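PDB 3DGT: endo-1,3-beta-glucanase from Streptomyces sioyaensis, which probably hydrolyses internal 1,3-beta-glucosidic bonds of beta-glucans through its family 16 glycoside hydrolase catalytic domain, which also carries a magnesium ion. Local coordinates for residues G167-T172 / N221-A226; A157-G162 / T229-H234; I206-D211 / Q216-N221. One frame throughout, in Å; residues are numbered along the deposited sequence.

Contact 1. Residues G167-T172 / N221-A226; sequences GPCNET and NQMDAA. Unlike the reference sequence in segment 221-226: Q222 (reference His), A226 (reference Val).
With CG set between its backbone N and carbonyl carbon (chi1 59°) and the chain bent at chi3 (81°), M223 presents CB to the ring of P168 and folds its SD and CE back to the sulfur of C169. C169 holds SG anti to its own carbonyl carbon (chi1 -50°), which leaves the sulfur where M223 CE can reach it and where it is bonded to C161. The contact joins the loop between strands 155-160 and 175-179 to the approach to helix 225-232 in the family 16 catalytic domain. P168 and C169 occupy the two middle positions of a type I beta turn, G167 to N170, closed by the N170 N to G167 O bond of 3.1 Å; proline, with its restrained phi, suits the first of them. Its ring meets M223 at about a right angle, P168 CB lying 3.7 Å from M223 CB. Deeper in, M223 CE rests 3.9 Å from C169 SG, a flexible thioether against a half-cystine. I175 and W228 also pack on M223, so the unbranched methionine reaches a buried place from a loop. No direct hydrogen bond joins the segments. Instead, one water donates to both backbones, lying 2.7 Å from P168 O and 2.6 Å from Q222 O.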
loop_
_atom_site.group_PDB
_atom_site.type_symbol
_atom_site.label_atom_id
_atom_site.label_comp_id
_atom_site.label_asym_id
_atom_site.label_seq_id
_atom_site.Cartn_x
_atom_site.Cartn_y
_atom_site.Cartn_z
ATOM N N GLY A 167 21.830 -6.630 -1.816
ATOM C CA GLY A 167 22.017 -5.260 -2.269
ATOM C C GLY A 167 21.871 -4.280 -1.117
ATOM O O GLY A 167 21.669 -4.684 0.036
ATOM N N PRO A 168 21.946 -2.979 -1.422
ATOM C CA PRO A 168 21.931 -1.962 -0.365
ATOM C C PRO A 168 20.607 -1.889 0.383
ATOM O O PRO A 168 20.555 -1.378 1.513
ATOM C CB PRO A 168 22.176 -0.661 -1.132
ATOM C CG PRO A 168 21.681 -0.961 -2.532
ATOM C CD PRO A 168 22.057 -2.386 -2.769
ATOM N N CYS A 169 19.539 -2.387 -0.231
ATOM C CA CYS A 169 18.238 -2.342 0.403
ATOM C C CYS A 169 17.857 -3.652 1.100
ATOM O O CYS A 169 16.710 -3.828 1.509
ATOM C CB CYS A 169 17.197 -1.848 -0.604
ATOM S SG CYS A 169 17.785 -0.293 -1.416
ATOM N N ASN A 170 18.830 -4.555 1.258
ATOM C CA ASN A 170 18.650 -5.781 2.043
ATOM C C ASN A 170 17.411 -6.554 1.589
ATOM O O ASN A 170 16.553 -6.912 2.396
ATOM C CB ASN A 170 18.563 -5.434 3.542
ATOM C CG ASN A 170 18.546 -6.668 4.449
ATOM O OD1 ASN A 170 19.055 -7.727 4.091
ATOM N ND2 ASN A 170 17.963 -6.521 5.633
ATOM N N GLU A 171 17.308 -6.796 0.288
ATOM C CA GLU A 171 16.122 -7.453 -0.254
ATOM C C GLU A 171 16.138 -8.944 0.073
ATOM O O GLU A 171 17.201 -9.562 0.072
ATOM C CB GLU A 171 16.016 -7.186 -1.757
ATOM C CG GLU A 171 15.879 -5.698 -2.108
ATOM C CD GLU A 171 14.612 -5.064 -1.555
ATOM O OE1 GLU A 171 13.684 -5.819 -1.197
ATOM O OE2 GLU A 171 14.538 -3.812 -1.488
ATOM N N THR A 172 14.982 -9.547 0.344
ATOM C CA THR A 172 13.651 -8.966 0.129
ATOM C C THR A 172 13.035 -8.275 1.339
ATOM O O THR A 172 11.867 -7.882 1.294
ATOM C CB THR A 172 12.653 -10.046 -0.319
ATOM O OG1 THR A 172 12.602 -11.083 0.671
ATOM C CG2 THR A 172 13.047 -10.634 -1.680
ATOM N N ASN A 221 21.767 8.397 1.064
ATOM C CA ASN A 221 23.139 7.950 1.233
ATOM C C ASN A 221 23.238 6.502 1.724
ATOM O O ASN A 221 24.352 5.982 1.901
ATOM C CB ASN A 221 23.903 8.904 2.156
ATOM C CG ASN A 221 23.282 9.001 3.525
ATOM O OD1 ASN A 221 22.079 9.238 3.663
ATOM N ND2 ASN A 221 24.096 8.823 4.549
ATOM N N GLN A 222 22.087 5.846 1.924
ATOM C CA GLN A 222 22.061 4.418 2.276
ATOM C C GLN A 222 22.350 3.527 1.078
ATOM O O GLN A 222 22.474 2.314 1.217
ATOM C CB GLN A 222 20.726 4.008 2.907
ATOM C CG GLN A 222 20.527 4.549 4.307
ATOM C CD GLN A 222 19.273 4.006 4.957
ATOM O OE1 GLN A 222 19.240 2.886 5.460
ATOM N NE2 GLN A 222 18.236 4.805 4.955
ATOM N N MET A 223 22.437 4.125 -0.106
ATOM C CA MET A 223 22.721 3.376 -1.330
ATOM C C MET A 223 23.512 4.281 -2.270
ATOM O O MET A 223 23.649 5.478 -2.002
ATOM C CB MET A 223 21.409 2.893 -1.974
ATOM C CG MET A 223 20.442 4.018 -2.335
ATOM S SD MET A 223 18.715 3.511 -2.435
ATOM C CE MET A 223 18.267 3.536 -0.706
ATOM N N ASP A 224 24.045 3.729 -3.361
ATOM C CA ASP A 224 24.766 4.572 -4.311
ATOM C C ASP A 224 23.816 5.459 -5.129
ATOM O O ASP A 224 22.594 5.244 -5.120
ATOM C CB ASP A 224 25.777 3.776 -5.169
ATOM C CG ASP A 224 25.133 2.787 -6.130
ATOM O OD1 ASP A 224 23.955 2.943 -6.499
ATOM O OD2 ASP A 224 25.854 1.853 -6.559
ATOM N N ALA A 225 24.375 6.460 -5.807
ATOM C CA ALA A 225 23.591 7.422 -6.575
ATOM C C ALA A 225 22.697 6.759 -7.618
ATOM O O ALA A 225 21.523 7.099 -7.726
ATOM C CB ALA A 225 24.506 8.468 -7.232
ATOM N N ALA A 226 23.248 5.810 -8.373
ATOM C CA ALA A 226 22.467 5.110 -9.399
ATOM C C ALA A 226 21.261 4.378 -8.810
ATOM O O ALA A 226 20.163 4.439 -9.370
ATOM C CB ALA A 226 23.351 4.150 -10.199
HETATM O O HOH W 1 22.184 0.270 2.838
#

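Contact 2. Residues A157-G162 / T229-H234; sequences ATMHCG and TNATNH
The end of strand 155-160 meets the last turn of helix 225-232 through M159, C161, A231 and T232, all four buried. M159 runs out nearly straight, with CG anti to the backbone N (chi1 178°) and the rest of the chain extended, and this full reach carries its methyl to the helix. M159 CE touches A231 CB at 3.8 Å and T232 CG2 at 3.9 Å, its chain crossing the threonine at about a right angle. A231 suits the position because its single methyl lets the residue just past the strand come close: C161 CB sits 3.9 Å from A231 CB. This is strand-to-helix packing at the border of the beta-sandwich characteristic of family 16, where the short helix lies beside the strand end and the C161-C169 disulfide. T232 is suited to both demands made on it, since its methyl faces the methionine while OG1 bonds back to W228 O in the preceding turn. Around N233, the centre of an inverse gamma turn, the chain bends, and H234 secures the bend: its NE2 donates to N230 O at 2.9 Å, with the oxygen near the ring plane but the hydrogen bond bent (N-H...O 141°). The donor stands above the N230 carbonyl plane, and T232 C lies over one face of the imidazole.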
loop_
_atom_site.group_PDB
_atom_site.type_symbol
_atom_site.label_atom_id
_atom_site.label_comp_id
_atom_site.label_asym_id
_atom_site.label_seq_id
_atom_site.Cartn_x
_atom_site.Cartn_y
_atom_site.Cartn_z
ATOM N N ALA A 157 6.324 -0.390 7.409
ATOM C CA ALA A 157 6.617 0.553 6.324
ATOM C C ALA A 157 8.019 0.271 5.829
ATOM O O ALA A 157 8.927 0.057 6.628
ATOM C CB ALA A 157 6.516 1.979 6.798
ATOM N N THR A 158 8.189 0.269 4.513
ATOM C CA THR A 158 9.406 -0.258 3.903
ATOM C C THR A 158 9.714 0.417 2.574
ATOM O O THR A 158 8.804 0.678 1.780
ATOM C CB THR A 158 9.254 -1.775 3.621
ATOM O OG1 THR A 158 8.735 -2.444 4.781
ATOM C CG2 THR A 158 10.586 -2.384 3.258
ATOM N N MET A 159 11.001 0.664 2.315
ATOM C CA MET A 159 11.444 0.958 0.955
ATOM C C MET A 159 12.183 -0.224 0.353
ATOM O O MET A 159 13.087 -0.779 0.973
ATOM C CB MET A 159 12.331 2.204 0.889
ATOM C CG MET A 159 12.838 2.485 -0.518
ATOM S SD MET A 159 13.635 4.091 -0.589
ATOM C CE MET A 159 14.055 4.179 -2.332
ATOM N N HIS A 160 11.801 -0.571 -0.874
ATOM C CA HIS A 160 12.516 -1.568 -1.661
ATOM C C HIS A 160 13.243 -0.880 -2.805
ATOM O O HIS A 160 12.736 0.084 -3.381
ATOM C CB HIS A 160 11.547 -2.629 -2.179
ATOM C CG HIS A 160 11.000 -3.515 -1.099
ATOM N ND1 HIS A 160 9.795 -3.286 -0.467
ATOM C CD2 HIS A 160 11.520 -4.625 -0.524
ATOM C CE1 HIS A 160 9.596 -4.227 0.443
ATOM N NE2 HIS A 160 10.629 -5.051 0.426
ATOM N N CYS A 161 14.439 -1.381 -3.118
ATOM C CA CYS A 161 15.336 -0.745 -4.081
ATOM C C CYS A 161 16.517 -1.652 -4.416
ATOM O O CYS A 161 16.715 -2.701 -3.787
ATOM C CB CYS A 161 15.833 0.622 -3.557
ATOM S SG CYS A 161 16.077 0.767 -1.745
ATOM N N GLY A 162 17.287 -1.242 -5.423
ATOM C CA GLY A 162 18.558 -1.879 -5.716
ATOM C C GLY A 162 18.385 -3.201 -6.430
ATOM O O GLY A 162 17.719 -3.278 -7.463
ATOM N N THR A 229 18.631 6.963 -7.789
ATOM C CA THR A 229 18.081 7.503 -9.037
ATOM C C THR A 229 17.076 6.530 -9.655
ATOM O O THR A 229 15.972 6.922 -10.042
ATOM C CB THR A 229 19.232 7.790 -10.053
ATOM O OG1 THR A 229 20.115 8.777 -9.509
ATOM C CG2 THR A 229 18.688 8.270 -11.391
ATOM N N ASN A 230 17.479 5.269 -9.770
ATOM C CA ASN A 230 16.625 4.240 -10.354
ATOM C C ASN A 230 15.345 4.067 -9.546
ATOM O O ASN A 230 14.275 3.842 -10.111
ATOM C CB ASN A 230 17.376 2.910 -10.443
ATOM C CG ASN A 230 18.489 2.932 -11.474
ATOM O OD1 ASN A 230 18.531 3.803 -12.340
ATOM N ND2 ASN A 230 19.403 1.978 -11.375
ATOM N N ALA A 231 15.474 4.174 -8.225
ATOM C CA ALA A 231 14.351 3.951 -7.330
ATOM C C ALA A 231 13.431 5.154 -7.190
ATOM O O ALA A 231 12.258 4.977 -6.863
ATOM C CB ALA A 231 14.834 3.489 -5.957
ATOM N N THR A 232 13.941 6.365 -7.423
ATOM C CA THR A 232 13.170 7.572 -7.092
ATOM C C THR A 232 13.083 8.656 -8.162
ATOM O O THR A 232 12.298 9.591 -8.000
ATOM C CB THR A 232 13.653 8.243 -5.777
ATOM O OG1 THR A 232 14.933 8.841 -5.989
ATOM C CG2 THR A 232 13.762 7.241 -4.649
ATOM N N ASN A 233 13.865 8.561 -9.235
ATOM C CA ASN A 233 13.823 9.629 -10.239
ATOM C C ASN A 233 12.751 9.421 -11.305
ATOM O O ASN A 233 13.037 9.287 -12.495
ATOM C CB ASN A 233 15.192 9.935 -10.864
ATOM C CG ASN A 233 15.175 11.244 -11.654
ATOM O OD1 ASN A 233 14.414 12.161 -11.328
ATOM N ND2 ASN A 233 15.974 11.316 -12.710
ATOM N N HIS A 234 11.505 9.438 -10.849
ATOM C CA HIS A 234 10.338 9.195 -11.678
ATOM C C HIS A 234 9.110 9.351 -10.799
ATOM O O HIS A 234 9.221 9.421 -9.571
ATOM C CB HIS A 234 10.371 7.777 -12.270
ATOM C CG HIS A 234 10.773 6.718 -11.289
ATOM N ND1 HIS A 234 10.000 6.389 -10.199
ATOM C CD2 HIS A 234 11.863 5.914 -11.234
ATOM C CE1 HIS A 234 10.596 5.432 -9.511
ATOM N NE2 HIS A 234 11.729 5.124 -10.117
#

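Contact 3. Residues I206-D211 / Q216-N221; sequences IRFSVD and QTVTAN
I206 and V218 face each other as a hydrogen-bonded pair of an antiparallel hairpin of the family 16 beta-sandwich, strands 205-210 and 213-219, whose short segments run at 171° to one another. The tight part is the paired backbones, with F208 against Q216. I206 N to V218 O and V218 N to I206 O are both 2.8 Å and nearly straight. The next hydrogen-bonded pair, F208 with Q216, is uneven: F208 N to Q216 O is 2.8 Å, whereas Q216 N to F208 O has lengthened to 3.4 Å and is weak. Between them R207 and T217 form the non-hydrogen-bonded pair, where T217 CA approaches I206 O at 3.3 Å in a CA-H...O contact.

Having CG anti to its carbonyl carbon (chi1 -61°), F208 lies alongside Q216, both side chains pointing the same way with ring and amide planes 62° apart; F208 CD2 is 3.9 Å from Q216 CG. The amide leads away to a weak bond with T217 O. Branched I206 and V218 favour extended backbone and with F208 make a buried apolar face that also packs on neighbouring strands.

On the partly exposed opposite face, R207 and T217 are loosely set against each other, R207 CB staying 4.3 Å from T217 OG1. T217 CG2, anti to its backbone N, nevertheless lies 3.5 Å from I206 O. The long arginine carries its charge to E196 and D198, with which NH1 forms salt bridges. T217, beta-branched and polar, fits an extended strand beside solvent.

Strand 191-198 pairs with the other edge of strand 205-210, and M195 packs against I206 and F208. The buried face of the hairpin rests on A157 and M159 of strand 155-160 and on I175 of strand 175-179.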
loop_
_atom_site.group_PDB
_atom_site.type_symbol
_atom_site.label_atom_id
_atom_site.label_comp_id
_atom_site.label_asym_id
_atom_site.label_seq_id
_atom_site.Cartn_x
_atom_site.Cartn_y
_atom_site.Cartn_z
ATOM N N ILE A 206 13.117 9.857 2.860
ATOM C CA ILE A 206 11.733 9.405 2.832
ATOM C C ILE A 206 11.370 8.996 4.265
ATOM O O ILE A 206 12.105 8.232 4.906
ATOM C CB ILE A 206 11.538 8.278 1.792
ATOM C CG1 ILE A 206 11.675 8.887 0.384
ATOM C CG2 ILE A 206 10.186 7.556 1.994
ATOM C CD1 ILE A 206 11.777 7.878 -0.758
ATOM N N ARG A 207 10.277 9.549 4.793
ATOM C CA ARG A 207 9.863 9.243 6.163
ATOM C C ARG A 207 8.476 8.644 6.185
ATOM O O ARG A 207 7.550 9.195 5.588
ATOM C CB ARG A 207 9.926 10.466 7.099
ATOM C CG ARG A 207 9.258 11.737 6.615
ATOM C CD ARG A 207 9.716 12.960 7.418
ATOM N NE ARG A 207 11.169 13.076 7.416
ATOM C CZ ARG A 207 11.875 13.968 6.720
ATOM N NH1 ARG A 207 11.280 14.889 5.975
ATOM N NH2 ARG A 207 13.192 13.940 6.787
ATOM N N PHE A 208 8.350 7.506 6.862
ATOM C CA PHE A 208 7.063 6.838 7.025
ATOM C C PHE A 208 6.533 7.053 8.428
ATOM O O PHE A 208 7.279 6.902 9.412
ATOM C CB PHE A 208 7.196 5.338 6.793
ATOM C CG PHE A 208 7.670 4.964 5.412
ATOM C CD1 PHE A 208 6.763 4.840 4.358
ATOM C CD2 PHE A 208 9.012 4.697 5.171
ATOM C CE1 PHE A 208 7.207 4.464 3.093
ATOM C CE2 PHE A 208 9.456 4.316 3.903
ATOM C CZ PHE A 208 8.554 4.204 2.867
ATOM N N SER A 209 5.250 7.403 8.507
ATOM C CA SER A 209 4.600 7.663 9.791
ATOM C C SER A 209 3.232 7.006 9.905
ATOM O O SER A 209 2.596 6.675 8.901
ATOM C CB SER A 209 4.485 9.167 10.035
ATOM O OG SER A 209 3.803 9.816 8.981
ATOM N N VAL A 210 2.802 6.821 11.149
ATOM C CA VAL A 210 1.443 6.397 11.458
ATOM C C VAL A 210 0.882 7.375 12.482
ATOM O O VAL A 210 1.528 7.682 13.482
ATOM C CB VAL A 210 1.363 4.918 11.952
ATOM C CG1 VAL A 210 2.244 4.684 13.189
ATOM C CG2 VAL A 210 -0.093 4.526 12.245
ATOM N N ASP A 211 -0.314 7.880 12.203
ATOM C CA ASP A 211 -0.967 8.889 13.050
ATOM C C ASP A 211 -0.016 10.032 13.402
ATOM O O ASP A 211 0.013 10.516 14.541
ATOM C CB ASP A 211 -1.530 8.243 14.318
ATOM C CG ASP A 211 -2.587 7.199 14.029
ATOM O OD1 ASP A 211 -3.280 7.298 12.992
ATOM O OD2 ASP A 211 -2.714 6.281 14.856
ATOM N N GLN A 216 9.941 5.009 10.462
ATOM C CA GLN A 216 11.002 4.608 9.549
ATOM C C GLN A 216 11.422 5.779 8.687
ATOM O O GLN A 216 10.580 6.473 8.117
ATOM C CB GLN A 216 10.564 3.432 8.665
ATOM C CG GLN A 216 11.615 3.015 7.613
ATOM C CD GLN A 216 12.858 2.380 8.233
ATOM O OE1 GLN A 216 12.753 1.467 9.052
ATOM N NE2 GLN A 216 14.040 2.861 7.844
ATOM N N THR A 217 12.730 5.996 8.617
ATOM C CA THR A 217 13.300 6.973 7.703
ATOM C C THR A 217 14.335 6.275 6.829
ATOM O O THR A 217 15.095 5.416 7.297
ATOM C CB THR A 217 13.948 8.158 8.444
ATOM O OG1 THR A 217 13.055 8.653 9.451
ATOM C CG2 THR A 217 14.265 9.303 7.476
ATOM N N VAL A 218 14.338 6.646 5.556
ATOM C CA VAL A 218 15.310 6.141 4.591
ATOM C C VAL A 218 15.988 7.369 4.003
ATOM O O VAL A 218 15.325 8.342 3.667
ATOM C CB VAL A 218 14.623 5.304 3.475
ATOM C CG1 VAL A 218 15.656 4.692 2.527
ATOM C CG2 VAL A 218 13.749 4.200 4.083
ATOM N N THR A 219 17.314 7.347 3.904
ATOM C CA THR A 219 18.033 8.463 3.282
ATOM C C THR A 219 18.819 7.997 2.071
ATOM O O THR A 219 19.226 6.838 1.986
ATOM C CB THR A 219 18.973 9.184 4.264
ATOM O OG1 THR A 219 19.955 8.262 4.743
ATOM C CG2 THR A 219 18.207 9.755 5.449
ATOM N N ALA A 220 19.041 8.925 1.141
ATOM C CA ALA A 220 19.669 8.616 -0.143
ATOM C C ALA A 220 21.055 8.021 0.005
ATOM O O ALA A 220 21.473 7.227 -0.838
ATOM C CB ALA A 220 19.729 9.852 -1.010
ATOM N N ASN A 221 21.767 8.397 1.064
ATOM C CA ASN A 221 23.139 7.950 1.233
ATOM C C ASN A 221 23.238 6.502 1.724
ATOM O O ASN A 221 24.352 5.982 1.901
ATOM C CB ASN A 221 23.903 8.904 2.156
ATOM C CG ASN A 221 23.282 9.001 3.525
ATOM O OD1 ASN A 221 22.079 9.238 3.663
ATOM N ND2 ASN A 221 24.096 8.823 4.549
#

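Followed from the N terminus, the chain first supplies 157-162, then the disulfide-bonded loop 167-172, then the hairpin, and last the helix with its approaches. Contact 2 closes the longest loop, from strand 155-160 to helix 225-232; contact 1 closes a shorter one within it, and contact 3, the local hairpin, lies within both. None cross. The C161-C169 disulfide joins contacts 1 and 2 directly, and M223 packs on C161 as well. N221 belongs to both contacts 1 and 3, where the hairpin's second strand passes into the helix approach. Packing of M159 on V218 links contacts 2 and 3, so strand, disulfide-bonded loop, hairpin and helix are tied together.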